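Local coordinates for protein DnaJ homolog dnj-2 (Caenorhabditis elegans, PDB 2QSA) that probably serves as a membrane-bound Hsp40-type co-chaperone, its J domain stimulating the ATPase of an Hsp70 partner, at residues V4-E9 with L14-D19; V23-F28 with Y84-D89; K35-L40 with T67-L72. All blocks are in the same frame, centred on the assembly; numbering follows the deposited sequence.

Contact 1 (V4-E9 with L14-D19); sequences VGFAPE and LENCYD
The CD2 methyl of Leu14 packs 3.7 Å from CB of Phe6 in a mainly apolar contact, and equally near the carbonyl O of Phe6, so one branch of the leucine fills the angle between the phenylalanine's side-chain root and its backbone. The same methyl lies 3.9 Å from CD of Pro8, and the proline CG comes against the leucine fork, 4.0 Å from Leu14 CG; the two side chains cross obliquely. Leu14 CG stands anti to the carbonyl carbon (chi1 -61°), which swings the fork toward residues 6-8; CD2 is the branch that touches Phe6 and Pro8, while CD1 only skirts Pro8 CG.

A second kind of contact is ring edge against backbone. Phe6 points one edge of its ring at the 14-16 main chain: CE2 lies 3.7 Å from Asn16 N and 3.8 Å from Glu15 C, both near the ring plane, while CB of Asn16 touches the same carbon. The ring also packs on Leu85 of helix 75-86.

Polar bonds are found within residues 14-19 and to their surroundings. Asn16 is the N-cap of helix 17-20: its CG is anti to the backbone N (chi1 176°), which brings OD1 to 2.8 Å from Tyr18 N, a weak, bent bond of 127°. Tyr81 OH bonds to Cys17 N at the same helix start, and the carboxylate of Glu15 forms a salt bridge with Arg61 on helix 52-73.

Cys17, joined to Cys12 by a disulfide, ties the four-residue connection between the segments to the helix start. The arrangement is the N-terminal loop, residues 4-9, packed against the start of the Asn-capped first helix of the J domain.

Contact 2 (V23-F28 with Y84-D89); sequences VNREEF and YLDHPD
A bidentate arginine-carboxylate salt bridge on the surface of the J domain joins Arg25, in the loop before helix 30-43, to Asp86 near the end of helix 75-86. The guanidinium meets the carboxylate end-on, one nitrogen to each oxygen. NH1 of Arg25 reaches OD1 of Asp86 at 2.9 Å (161°), and NH2 of Arg25 reaches OD2 of Asp86 at 2.9 Å in a straighter bond. Both oxygens are met on their syn side and lie close to the guanidinium plane, although the two flat groups are twisted 23° against each other. The two bonds together probably hold both groups against rotation, even with the nitrogens somewhat out of the carboxylate plane. The arginine spans the gap because its chain is extended throughout, starting with CG anti to the backbone N (chi1 179°); the nearest CA atoms, those of Arg25 and Leu85, are 10.8 Å apart. Leu85 flanks the bridge, its CD1 methyl 4.0 Å from Arg25 NH1. At the root of the arginine, Asn24 OD1 accepts from Glu26 N at 3.1 Å, an Asx turn. NE of Arg25 also has a long, weak ion pair with Asp82, one turn back on helix 75-86, and both Arg25 and Leu85 pack on Tyr18 of helix 17-20.

Contact 3 (K35-L40 with T67-L72); sequences KAYRAL and TAYETL
Tyr37 and Tyr69 stack face on face, their rings almost perfectly parallel (planes 2° apart) and displaced, with centroids 4.2 Å apart. The displacement places Tyr69 CD2 over one face of the Tyr37 ring, toward its rim, and brings CG of the two tyrosines to 3.5 Å. It also slides the Tyr37 methylene over the Tyr69 ring: CB of Tyr37 is 3.7 Å from that ring's centroid and 21° off its normal, a CH-pi contact, with its closest approach, 3.4 Å, to Tyr69 CD1. In return Tyr69 CB lies 3.5 Å from Tyr37 CD1. Tyr37 CG lies anti to the backbone N (chi1 161°), as does that of Tyr69, and this sends both rings out between the helices, where they overlap; the two side chains cross at about a right angle. The pair bridges helices 30-43 and 52-73, the long antiparallel hairpin of the J domain. With an alanine in place of Tyr37, the face of Tyr69 would probably lose its stacking partner and that ring would be freer to turn. Tyr69 further rests on Leu33 and Ala34 of helix 30-43. On helix 52-73, Thr67 O takes two bonds, from Thr71 N and from Thr71 OG1 (2.8 Å), which arrive from opposite faces of the carbonyl plane. Thr71 and Leu72 pack on Tyr81 of helix 75-86, while Ala68 touches Cys17 and Val20 of helix 17-20.

In the fold
Along the chain, contact 1 closes before the other two open, and contact 3 is nested inside the loop closed by contact 2. Centre to centre, contact 1 lies about 11 Å from contact 2, and contact 3 about 15 Å from both. Helix 17-20 links them: Tyr18 packs on Leu72 of contact 3, and Tyr18 O probably bonds to Val23 N of contact 2. Ala7 N and Tyr84 OH join contacts 1 and 2. Contact 1 joins the N-terminal loop to the start of helix 17-20, contact 2 the 23-28 loop to the end of helix 75-86, and contact 3 the two hairpin helices, whose connecting loop carries the HPD motif that probably meets Hsp70.

Contact 1 (V4-E9 with L14-D19)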
ATOM      1  N   VAL A   4      -3.918  -6.084  13.745  1.00 24.43           N
ATOM      2  CA  VAL A   4      -4.497  -5.400  14.954  1.00 25.74           C
ATOM      3  C   VAL A   4      -3.798  -4.125  15.367  1.00 26.30           C
ATOM      4  O   VAL A   4      -4.419  -3.241  15.966  1.00 29.16           O
ATOM      5  CB  VAL A   4      -4.619  -6.270  16.298  1.00 27.41           C
ATOM      6  CG1 VAL A   4      -5.952  -6.968  16.371  1.00 26.33           C
ATOM      7  CG2 VAL A   4      -3.471  -7.208  16.486  1.00 27.35           C
ATOM      8  N   GLY A   5      -2.502  -4.032  15.118  1.00 24.57           N
ATOM      9  CA  GLY A   5      -1.750  -2.834  15.429  1.00 24.45           C
ATOM     10  C   GLY A   5      -1.909  -1.742  14.406  1.00 23.97           C
ATOM     11  O   GLY A   5      -1.399  -0.638  14.628  1.00 25.45           O
ATOM     12  N   PHE A   6      -2.566  -2.037  13.266  1.00 20.66           N
ATOM     13  CA  PHE A   6      -2.661  -1.034  12.195  1.00 19.59           C
ATOM     14  C   PHE A   6      -3.797  -0.042  12.448  1.00 19.72           C
ATOM     15  O   PHE A   6      -4.789  -0.348  13.114  1.00 19.31           O
ATOM     16  CB  PHE A   6      -2.909  -1.653  10.805  1.00 18.68           C
ATOM     17  CG  PHE A   6      -1.791  -2.537  10.293  1.00 18.91           C
ATOM     18  CD1 PHE A   6      -0.576  -2.622  10.983  1.00 20.22           C
ATOM     19  CD2 PHE A   6      -1.945  -3.254   9.101  1.00 19.06           C
ATOM     20  CE1 PHE A   6       0.484  -3.411  10.518  1.00 19.82           C
ATOM     21  CE2 PHE A   6      -0.920  -4.074   8.635  1.00 17.89           C
ATOM     22  CZ  PHE A   6       0.326  -4.141   9.331  1.00 18.58           C
ATOM     23  N   ALA A   7      -3.655   1.131  11.833  1.00 20.72           N
ATOM     24  CA  ALA A   7      -4.716   2.110  11.773  1.00 20.70           C
ATOM     25  C   ALA A   7      -5.347   2.084  10.386  1.00 21.30           C
ATOM     26  O   ALA A   7      -4.656   2.220   9.381  1.00 19.48           O
ATOM     27  CB  ALA A   7      -4.158   3.535  12.118  1.00 21.41           C
ATOM     28  N   PRO A   8      -6.682   1.909  10.311  1.00 22.01           N
ATOM     29  CA  PRO A   8      -7.400   1.947   9.019  1.00 21.79           C
ATOM     30  C   PRO A   8      -7.089   3.181   8.150  1.00 21.75           C
ATOM     31  O   PRO A   8      -7.051   3.090   6.916  1.00 22.21           O
ATOM     32  CB  PRO A   8      -8.891   1.920   9.448  1.00 23.25           C
ATOM     33  CG  PRO A   8      -8.858   1.143  10.734  1.00 23.09           C
ATOM     34  CD  PRO A   8      -7.593   1.603  11.445  1.00 22.74           C
ATOM     35  N   GLU A   9      -6.868   4.339   8.773  1.00 21.69           N
ATOM     36  CA  GLU A   9      -6.665   5.551   7.985  0.50 21.60           C
ATOM     37  C   GLU A   9      -5.234   5.713   7.458  1.00 20.34           C
ATOM     38  O   GLU A   9      -4.980   6.587   6.639  1.00 21.02           O
ATOM     39  CB  GLU A   9      -7.112   6.802   8.740  0.50 22.20           C
ATOM     40  CG  GLU A   9      -6.406   7.015  10.060  0.50 23.47           C
ATOM     41  CD  GLU A   9      -7.141   6.397  11.233  0.50 23.35           C
ATOM     42  OE1 GLU A   9      -7.657   5.264  11.113  0.50 22.18           O
ATOM     43  OE2 GLU A   9      -7.198   7.051  12.290  0.50 25.18           O
ATOM     44  N   LEU A  14      -6.012  -1.805   6.920  1.00 13.95           N
ATOM     45  CA  LEU A  14      -5.841  -3.060   7.665  1.00 13.78           C
ATOM     46  C   LEU A  14      -5.161  -4.198   6.862  1.00 14.08           C
ATOM     47  O   LEU A  14      -5.064  -5.344   7.334  1.00 14.97           O
ATOM     48  CB  LEU A  14      -7.166  -3.470   8.323  1.00 13.63           C
ATOM     49  CG  LEU A  14      -7.634  -2.391   9.319  1.00 16.27           C
ATOM     50  CD1 LEU A  14      -8.927  -2.936  10.002  1.00 16.85           C
ATOM     51  CD2 LEU A  14      -6.563  -2.054  10.368  1.00 15.91           C
ATOM     52  N   GLU A  15      -4.589  -3.843   5.699  1.00 13.39           N
ATOM     53  CA  GLU A  15      -3.670  -4.726   4.991  1.00 12.68           C
ATOM     54  C   GLU A  15      -2.289  -4.166   5.072  1.00 14.38           C
ATOM     55  O   GLU A  15      -2.098  -2.934   5.138  1.00 14.07           O
ATOM     56  CB  GLU A  15      -4.025  -4.822   3.487  1.00 14.33           C
ATOM     57  CG  GLU A  15      -5.295  -5.617   3.260  1.00 13.52           C
ATOM     58  CD  GLU A  15      -5.621  -5.655   1.771  1.00 13.99           C
ATOM     59  OE1 GLU A  15      -6.178  -4.644   1.300  1.00 16.02           O
ATOM     60  OE2 GLU A  15      -5.260  -6.662   1.108  1.00 14.71           O
ATOM     61  N   ASN A  16      -1.333  -5.084   5.071  1.00 13.25           N
ATOM     62  CA  ASN A  16       0.098  -4.709   4.990  1.00 14.42           C
ATOM     63  C   ASN A  16       0.436  -4.408   3.515  1.00 13.60           C
ATOM     64  O   ASN A  16       0.078  -5.175   2.593  1.00 13.90           O
ATOM     65  CB  ASN A  16       0.901  -5.904   5.536  1.00 15.71           C
ATOM     66  CG  ASN A  16       2.408  -5.707   5.426  1.00 18.41           C
ATOM     67  OD1 ASN A  16       2.924  -5.236   4.417  1.00 19.34           O
ATOM     68  ND2 ASN A  16       3.123  -6.134   6.457  1.00 17.57           N
ATOM     69  N   CYS A  17       1.013  -3.228   3.233  1.00 15.05           N
ATOM     70  CA  CYS A  17       1.251  -2.838   1.814  1.00 14.18           C
ATOM     71  C   CYS A  17       2.174  -3.827   1.053  1.00 14.78           C
ATOM     72  O   CYS A  17       2.021  -3.997  -0.184  1.00 14.59           O
ATOM     73  CB  CYS A  17       1.881  -1.430   1.714  1.00 15.27           C
ATOM     74  SG  CYS A  17       0.864  -0.076   2.315  1.00 16.06           S
ATOM     75  N   TYR A  18       3.150  -4.415   1.767  1.00 14.31           N
ATOM     76  CA  TYR A  18       3.964  -5.476   1.103  1.00 14.72           C
ATOM     77  C   TYR A  18       3.044  -6.627   0.653  1.00 15.45           C
ATOM     78  O   TYR A  18       3.184  -7.128  -0.468  1.00 16.42           O
ATOM     79  CB  TYR A  18       5.015  -6.021   2.033  1.00 15.61           C
ATOM     80  CG  TYR A  18       6.105  -5.067   2.376  1.00 15.22           C
ATOM     81  CD1 TYR A  18       7.207  -4.875   1.506  1.00 16.62           C
ATOM     82  CD2 TYR A  18       6.070  -4.349   3.571  1.00 14.22           C
ATOM     83  CE1 TYR A  18       8.273  -4.009   1.866  1.00 16.94           C
ATOM     84  CE2 TYR A  18       7.141  -3.487   3.953  1.00 17.08           C
ATOM     85  CZ  TYR A  18       8.220  -3.311   3.070  1.00 17.25           C
ATOM     86  OH  TYR A  18       9.265  -2.477   3.435  1.00 17.55           O
ATOM     87  N   ASP A  19       2.117  -7.042   1.514  1.00 15.19           N
ATOM     88  CA  ASP A  19       1.201  -8.148   1.155  1.00 17.06           C
ATOM     89  C   ASP A  19       0.283  -7.760   0.008  1.00 16.05           C
ATOM     90  O   ASP A  19      -0.024  -8.588  -0.834  1.00 15.65           O
ATOM     91  CB  ASP A  19       0.335  -8.543   2.344  1.00 16.45           C
ATOM     92  CG  ASP A  19       1.150  -9.139   3.498  1.00 22.14           C
ATOM     93  OD1 ASP A  19       2.289  -9.540   3.287  1.00 26.20           O
ATOM     94  OD2 ASP A  19       0.572  -9.265   4.608  1.00 29.85           O
TER

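Contact 2 (V23-F28 with Y84-D89)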
ATOM      1  N   VAL A  23       4.793  -8.721  -2.427  1.00 19.83           N
ATOM      2  CA  VAL A  23       6.249  -8.611  -2.360  1.00 22.04           C
ATOM      3  C   VAL A  23       6.707  -8.886  -0.931  1.00 23.19           C
ATOM      4  O   VAL A  23       5.917  -8.810   0.013  1.00 24.94           O
ATOM      5  CB  VAL A  23       6.796  -7.244  -2.827  1.00 22.24           C
ATOM      6  CG1 VAL A  23       6.529  -7.041  -4.304  1.00 23.67           C
ATOM      7  CG2 VAL A  23       6.205  -6.149  -2.039  1.00 23.29           C
ATOM      8  N   ASN A  24       7.981  -9.202  -0.781  1.00 22.84           N
ATOM      9  CA  ASN A  24       8.485  -9.649   0.503  1.00 24.99           C
ATOM     10  C   ASN A  24       9.365  -8.535   1.071  1.00 23.02           C
ATOM     11  O   ASN A  24      10.324  -8.131   0.420  1.00 23.76           O
ATOM     12  CB  ASN A  24       9.285 -10.942   0.255  1.00 25.71           C
ATOM     13  CG  ASN A  24       9.913 -11.506   1.504  1.00 30.66           C
ATOM     14  OD1 ASN A  24       9.744 -10.976   2.605  1.00 36.20           O
ATOM     15  ND2 ASN A  24      10.633 -12.634   1.343  1.00 34.64           N
ATOM     16  N   ARG A  25       9.060  -8.031   2.265  1.00 22.69           N
ATOM     17  CA  ARG A  25       9.910  -6.983   2.857  1.00 21.65           C
ATOM     18  C   ARG A  25      11.397  -7.394   2.921  1.00 23.79           C
ATOM     19  O   ARG A  25      12.287  -6.621   2.598  1.00 21.53           O
ATOM     20  CB  ARG A  25       9.423  -6.594   4.262  1.00 22.79           C
ATOM     21  CG  ARG A  25      10.259  -5.554   4.943  1.00 19.34           C
ATOM     22  CD  ARG A  25       9.645  -5.151   6.286  1.00 22.86           C
ATOM     23  NE  ARG A  25      10.581  -4.303   7.042  1.00 23.16           N
ATOM     24  CZ  ARG A  25      10.387  -3.894   8.290  1.00 21.75           C
ATOM     25  NH1 ARG A  25       9.305  -4.244   8.948  1.00 20.30           N
ATOM     26  NH2 ARG A  25      11.303  -3.136   8.875  1.00 21.74           N
ATOM     27  N   GLU A  26      11.650  -8.642   3.304  1.00 24.95           N
ATOM     28  CA  GLU A  26      13.031  -9.075   3.484  0.60 27.08           C
ATOM     29  C   GLU A  26      13.786  -9.269   2.167  1.00 27.67           C
ATOM     30  O   GLU A  26      15.013  -9.284   2.175  1.00 29.71           O
ATOM     31  CB  GLU A  26      13.106 -10.323   4.379  0.60 27.63           C
ATOM     32  CG  GLU A  26      12.173 -10.310   5.614  0.60 31.31           C
ATOM     33  CD  GLU A  26      12.283  -9.054   6.492  0.60 35.35           C
ATOM     34  OE1 GLU A  26      13.346  -8.390   6.473  0.60 37.98           O
ATOM     35  OE2 GLU A  26      11.308  -8.742   7.218  0.60 36.16           O
ATOM     36  N   GLU A  27      13.067  -9.404   1.046  1.00 26.62           N
ATOM     37  CA  GLU A  27      13.719  -9.587  -0.260  0.60 27.39           C
ATOM     38  C   GLU A  27      13.298  -8.473  -1.223  1.00 26.46           C
ATOM     39  O   GLU A  27      13.183  -8.657  -2.447  1.00 29.20           O
ATOM     40  CB  GLU A  27      13.439 -10.983  -0.839  0.60 27.49           C
ATOM     41  CG  GLU A  27      13.818 -12.156   0.091  0.60 28.49           C
ATOM     42  CD  GLU A  27      15.332 -12.389   0.246  0.60 31.57           C
ATOM     43  OE1 GLU A  27      16.118 -11.954  -0.618  0.60 34.52           O
ATOM     44  OE2 GLU A  27      15.744 -13.037   1.235  0.60 33.00           O
ATOM     45  N   PHE A  28      13.098  -7.293  -0.657  1.00 25.67           N
ATOM     46  CA  PHE A  28      12.619  -6.132  -1.406  1.00 23.41           C
ATOM     47  C   PHE A  28      13.656  -5.547  -2.356  1.00 23.03           C
ATOM     48  O   PHE A  28      14.844  -5.454  -2.021  1.00 22.86           O
ATOM     49  CB  PHE A  28      12.246  -5.051  -0.390  1.00 23.24           C
ATOM     50  CG  PHE A  28      11.837  -3.750  -1.014  1.00 22.15           C
ATOM     51  CD1 PHE A  28      10.509  -3.510  -1.355  1.00 23.27           C
ATOM     52  CD2 PHE A  28      12.802  -2.788  -1.340  1.00 21.46           C
ATOM     53  CE1 PHE A  28      10.125  -2.301  -1.929  1.00 22.75           C
ATOM     54  CE2 PHE A  28      12.427  -1.570  -1.915  1.00 21.38           C
ATOM     55  CZ  PHE A  28      11.091  -1.336  -2.228  1.00 23.30           C
ATOM     56  N   TYR A  84       6.665   2.265  11.281  1.00 17.04           N
ATOM     57  CA  TYR A  84       5.282   1.988  11.721  1.00 16.57           C
ATOM     58  C   TYR A  84       4.984   0.500  11.930  1.00 15.99           C
ATOM     59  O   TYR A  84       4.398   0.117  12.945  1.00 16.63           O
ATOM     60  CB  TYR A  84       4.383   2.553  10.628  1.00 17.13           C
ATOM     61  CG  TYR A  84       2.934   2.130  10.622  1.00 16.89           C
ATOM     62  CD1 TYR A  84       2.046   2.607  11.612  1.00 18.30           C
ATOM     63  CD2 TYR A  84       2.404   1.356   9.548  1.00 15.91           C
ATOM     64  CE1 TYR A  84       0.667   2.275  11.572  1.00 17.36           C
ATOM     65  CE2 TYR A  84       1.030   1.015   9.507  1.00 14.03           C
ATOM     66  CZ  TYR A  84       0.167   1.491  10.481  1.00 15.51           C
ATOM     67  OH  TYR A  84      -1.163   1.185  10.396  1.00 16.47           O
ATOM     68  N   LEU A  85       5.391  -0.333  10.968  1.00 16.46           N
ATOM     69  CA  LEU A  85       5.217  -1.783  11.126  1.00 16.17           C
ATOM     70  C   LEU A  85       5.946  -2.276  12.401  1.00 16.80           C
ATOM     71  O   LEU A  85       5.424  -3.105  13.153  1.00 17.93           O
ATOM     72  CB  LEU A  85       5.751  -2.549   9.918  1.00 17.24           C
ATOM     73  CG  LEU A  85       4.970  -2.372   8.609  1.00 15.60           C
ATOM     74  CD1 LEU A  85       5.686  -3.245   7.552  1.00 17.60           C
ATOM     75  CD2 LEU A  85       3.461  -2.808   8.748  1.00 15.49           C
ATOM     76  N   ASP A  86       7.142  -1.753  12.603  1.00 17.28           N
ATOM     77  CA  ASP A  86       8.034  -2.193  13.696  1.00 19.23           C
ATOM     78  C   ASP A  86       7.671  -1.599  15.055  1.00 19.98           C
ATOM     79  O   ASP A  86       8.058  -2.169  16.116  1.00 20.40           O
ATOM     80  CB  ASP A  86       9.499  -1.866  13.345  1.00 18.30           C
ATOM     81  CG  ASP A  86      10.045  -2.711  12.208  1.00 21.50           C
ATOM     82  OD1 ASP A  86       9.398  -3.724  11.812  1.00 23.06           O
ATOM     83  OD2 ASP A  86      11.128  -2.347  11.680  1.00 22.02           O
ATOM     84  N   HIS A  87       6.964  -0.462  15.055  1.00 20.35           N
ATOM     85  CA  HIS A  87       6.683   0.275  16.299  1.00 20.69           C
ATOM     86  C   HIS A  87       5.223   0.718  16.353  1.00 21.53           C
ATOM     87  O   HIS A  87       4.948   1.907  16.386  1.00 21.23           O
ATOM     88  CB  HIS A  87       7.625   1.489  16.431  1.00 21.32           C
ATOM     89  CG  HIS A  87       9.063   1.166  16.171  1.00 22.80           C
ATOM     90  ND1 HIS A  87       9.924   0.719  17.151  1.00 27.23           N
ATOM     91  CD2 HIS A  87       9.787   1.216  15.030  1.00 23.18           C
ATOM     92  CE1 HIS A  87      11.119   0.516  16.626  1.00 24.63           C
ATOM     93  NE2 HIS A  87      11.064   0.809  15.342  1.00 28.08           N
ATOM     94  N   PRO A  88       4.281  -0.249  16.339  1.00 22.29           N
ATOM     95  CA  PRO A  88       2.858   0.084  16.315  1.00 22.86           C
ATOM     96  C   PRO A  88       2.393   0.897  17.529  1.00 22.60           C
ATOM     97  O   PRO A  88       1.413   1.616  17.446  1.00 22.94           O
ATOM     98  CB  PRO A  88       2.178  -1.295  16.307  1.00 23.32           C
ATOM     99  CG  PRO A  88       3.226  -2.232  16.973  1.00 23.17           C
ATOM    100  CD  PRO A  88       4.505  -1.713  16.360  1.00 21.82           C
ATOM    101  N   ASP A  89       3.114   0.793  18.642  1.00 23.19           N
ATOM    102  CA  ASP A  89       2.711   1.552  19.829  0.60 23.20           C
ATOM    103  C   ASP A  89       3.075   3.035  19.765  1.00 22.33           C
ATOM    104  O   ASP A  89       2.563   3.832  20.569  1.00 24.60           O
ATOM    105  CB  ASP A  89       3.293   0.931  21.100  0.60 23.33           C
ATOM    106  CG  ASP A  89       2.556  -0.326  21.543  0.60 26.25           C
ATOM    107  OD1 ASP A  89       1.471  -0.660  20.997  0.60 26.95           O
ATOM    108  OD2 ASP A  89       3.069  -0.968  22.478  0.60 29.13           O
TER

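Contact 3 (K35-L40 with T67-L72)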
ATOM      1  N   LYS A  35       7.474  -4.239 -10.945  1.00 17.12           N
ATOM      2  CA  LYS A  35       6.884  -5.298 -11.768  1.00 18.21           C
ATOM      3  C   LYS A  35       5.559  -5.782 -11.141  1.00 17.27           C
ATOM      4  O   LYS A  35       4.558  -6.024 -11.840  1.00 16.74           O
ATOM      5  CB  LYS A  35       7.889  -6.452 -11.875  1.00 18.85           C
ATOM      6  CG  LYS A  35       7.392  -7.636 -12.701  1.00 18.26           C
ATOM      7  CD  LYS A  35       8.348  -8.852 -12.500  1.00 21.90           C
ATOM      8  CE  LYS A  35       8.026 -10.075 -13.361  1.00 25.68           C
ATOM      9  NZ  LYS A  35       7.988  -9.839 -14.793  1.00 25.69           N
ATOM     10  N   ALA A  36       5.581  -5.904  -9.814  1.00 17.04           N
ATOM     11  CA  ALA A  36       4.416  -6.396  -9.020  1.00 17.69           C
ATOM     12  C   ALA A  36       3.257  -5.386  -9.133  1.00 17.76           C
ATOM     13  O   ALA A  36       2.121  -5.766  -9.436  1.00 18.43           O
ATOM     14  CB  ALA A  36       4.804  -6.616  -7.574  1.00 17.79           C
ATOM     15  N   TYR A  37       3.580  -4.104  -8.946  1.00 15.95           N
ATOM     16  CA  TYR A  37       2.595  -3.047  -9.070  1.00 16.00           C
ATOM     17  C   TYR A  37       1.984  -3.071 -10.457  1.00 16.63           C
ATOM     18  O   TYR A  37       0.759  -3.037 -10.601  1.00 17.27           O
ATOM     19  CB  TYR A  37       3.172  -1.657  -8.758  1.00 16.84           C
ATOM     20  CG  TYR A  37       2.275  -0.565  -9.335  1.00 16.17           C
ATOM     21  CD1 TYR A  37       1.041  -0.255  -8.705  1.00 16.64           C
ATOM     22  CD2 TYR A  37       2.628   0.122 -10.515  1.00 14.82           C
ATOM     23  CE1 TYR A  37       0.164   0.702  -9.235  1.00 14.37           C
ATOM     24  CE2 TYR A  37       1.784   1.125 -11.043  1.00 15.97           C
ATOM     25  CZ  TYR A  37       0.547   1.377 -10.407  1.00 15.91           C
ATOM     26  OH  TYR A  37      -0.272   2.297 -10.951  1.00 15.99           O
ATOM     27  N   ARG A  38       2.816  -3.093 -11.491  1.00 15.84           N
ATOM     28  CA  ARG A  38       2.286  -2.959 -12.864  1.00 16.55           C
ATOM     29  C   ARG A  38       1.337  -4.125 -13.205  1.00 16.82           C
ATOM     30  O   ARG A  38       0.288  -3.896 -13.814  1.00 18.09           O
ATOM     31  CB  ARG A  38       3.409  -2.833 -13.909  1.00 15.95           C
ATOM     32  CG  ARG A  38       4.202  -1.519 -13.756  1.00 14.87           C
ATOM     33  CD  ARG A  38       5.584  -1.565 -14.471  1.00 16.39           C
ATOM     34  NE  ARG A  38       5.401  -1.640 -15.932  1.00 17.05           N
ATOM     35  CZ  ARG A  38       5.183  -0.586 -16.725  1.00 15.21           C
ATOM     36  NH1 ARG A  38       5.153   0.677 -16.248  1.00 14.46           N
ATOM     37  NH2 ARG A  38       4.982  -0.812 -18.019  1.00 16.81           N
ATOM     38  N   ALA A  39       1.687  -5.333 -12.767  1.00 16.63           N
ATOM     39  CA  ALA A  39       0.854  -6.518 -13.014  1.00 17.47           C
ATOM     40  C   ALA A  39      -0.468  -6.414 -12.280  1.00 17.00           C
ATOM     41  O   ALA A  39      -1.517  -6.717 -12.860  1.00 17.62           O
ATOM     42  CB  ALA A  39       1.593  -7.794 -12.610  1.00 18.34           C
ATOM     43  N   LEU A  40      -0.418  -6.017 -11.001  1.00 16.84           N
ATOM     44  CA  LEU A  40      -1.676  -5.977 -10.182  1.00 16.83           C
ATOM     45  C   LEU A  40      -2.552  -4.799 -10.604  1.00 17.78           C
ATOM     46  O   LEU A  40      -3.783  -4.930 -10.623  1.00 18.43           O
ATOM     47  CB  LEU A  40      -1.348  -5.880  -8.708  1.00 17.57           C
ATOM     48  CG  LEU A  40      -0.862  -7.230  -8.176  1.00 17.63           C
ATOM     49  CD1 LEU A  40      -0.190  -7.094  -6.761  1.00 17.53           C
ATOM     50  CD2 LEU A  40      -2.028  -8.262  -8.194  1.00 21.15           C
ATOM     51  N   THR A  67      -1.923   2.847  -3.584  1.00 14.11           N
ATOM     52  CA  THR A  67      -1.420   3.286  -2.271  1.00 13.11           C
ATOM     53  C   THR A  67      -0.207   2.440  -1.834  1.00 13.65           C
ATOM     54  O   THR A  67       0.787   2.998  -1.348  1.00 13.88           O
ATOM     55  CB  THR A  67      -2.510   3.193  -1.231  1.00 13.52           C
ATOM     56  OG1 THR A  67      -3.491   4.183  -1.550  1.00 14.79           O
ATOM     57  CG2 THR A  67      -1.981   3.502   0.141  1.00 14.79           C
ATOM     58  N   ALA A  68      -0.289   1.111  -2.042  1.00 15.10           N
ATOM     59  CA  ALA A  68       0.834   0.239  -1.634  1.00 14.24           C
ATOM     60  C   ALA A  68       2.073   0.629  -2.423  1.00 13.26           C
ATOM     61  O   ALA A  68       3.164   0.680  -1.875  1.00 13.00           O
ATOM     62  CB  ALA A  68       0.492  -1.237  -1.875  1.00 16.53           C
ATOM     63  N   TYR A  69       1.907   0.896  -3.710  1.00 13.42           N
ATOM     64  CA  TYR A  69       3.111   1.197  -4.523  1.00 13.66           C
ATOM     65  C   TYR A  69       3.692   2.551  -4.117  1.00 15.56           C
ATOM     66  O   TYR A  69       4.909   2.673  -4.019  1.00 14.45           O
ATOM     67  CB  TYR A  69       2.740   1.191  -5.994  1.00 14.21           C
ATOM     68  CG  TYR A  69       3.908   1.344  -6.932  1.00 13.75           C
ATOM     69  CD1 TYR A  69       5.037   0.513  -6.832  1.00 14.96           C
ATOM     70  CD2 TYR A  69       3.862   2.249  -7.997  1.00 13.72           C
ATOM     71  CE1 TYR A  69       6.123   0.592  -7.730  1.00 13.97           C
ATOM     72  CE2 TYR A  69       4.959   2.330  -8.927  1.00 15.37           C
ATOM     73  CZ  TYR A  69       6.086   1.496  -8.776  1.00 13.77           C
ATOM     74  OH  TYR A  69       7.147   1.571  -9.669  1.00 15.55           O
ATOM     75  N   GLU A  70       2.824   3.547  -3.903  1.00 15.82           N
ATOM     76  CA  GLU A  70       3.282   4.879  -3.491  0.60 17.54           C
ATOM     77  C   GLU A  70       4.025   4.838  -2.164  1.00 17.61           C
ATOM     78  O   GLU A  70       5.019   5.535  -1.989  1.00 18.09           O
ATOM     79  CB  GLU A  70       2.107   5.849  -3.451  0.60 18.04           C
ATOM     80  CG  GLU A  70       1.540   6.118  -4.843  0.60 17.43           C
ATOM     81  CD  GLU A  70       0.153   6.777  -4.841  0.60 20.95           C
ATOM     82  OE1 GLU A  70      -0.361   7.075  -3.734  0.60 27.94           O
ATOM     83  OE2 GLU A  70      -0.426   7.000  -5.950  0.60 20.25           O
ATOM     84  N   THR A  71       3.546   4.004  -1.240  1.00 15.10           N
ATOM     85  CA  THR A  71       4.167   3.876   0.078  1.00 15.93           C
ATOM     86  C   THR A  71       5.533   3.211  -0.026  1.00 16.01           C
ATOM     87  O   THR A  71       6.465   3.625   0.675  1.00 17.08           O
ATOM     88  CB  THR A  71       3.262   3.021   0.963  1.00 15.98           C
ATOM     89  OG1 THR A  71       1.988   3.712   1.083  1.00 16.91           O
ATOM     90  CG2 THR A  71       3.895   2.756   2.356  1.00 15.86           C
ATOM     91  N   LEU A  72       5.648   2.199  -0.891  1.00 14.41           N
ATOM     92  CA  LEU A  72       6.866   1.395  -0.888  1.00 14.68           C
ATOM     93  C   LEU A  72       7.914   1.906  -1.877  1.00 15.64           C
ATOM     94  O   LEU A  72       9.101   1.597  -1.726  1.00 17.57           O
ATOM     95  CB  LEU A  72       6.564  -0.075  -1.133  1.00 14.37           C
ATOM     96  CG  LEU A  72       5.678  -0.716  -0.045  1.00 13.60           C
ATOM     97  CD1 LEU A  72       5.299  -2.150  -0.469  1.00 17.27           C
ATOM     98  CD2 LEU A  72       6.431  -0.681   1.283  1.00 15.38           C
TER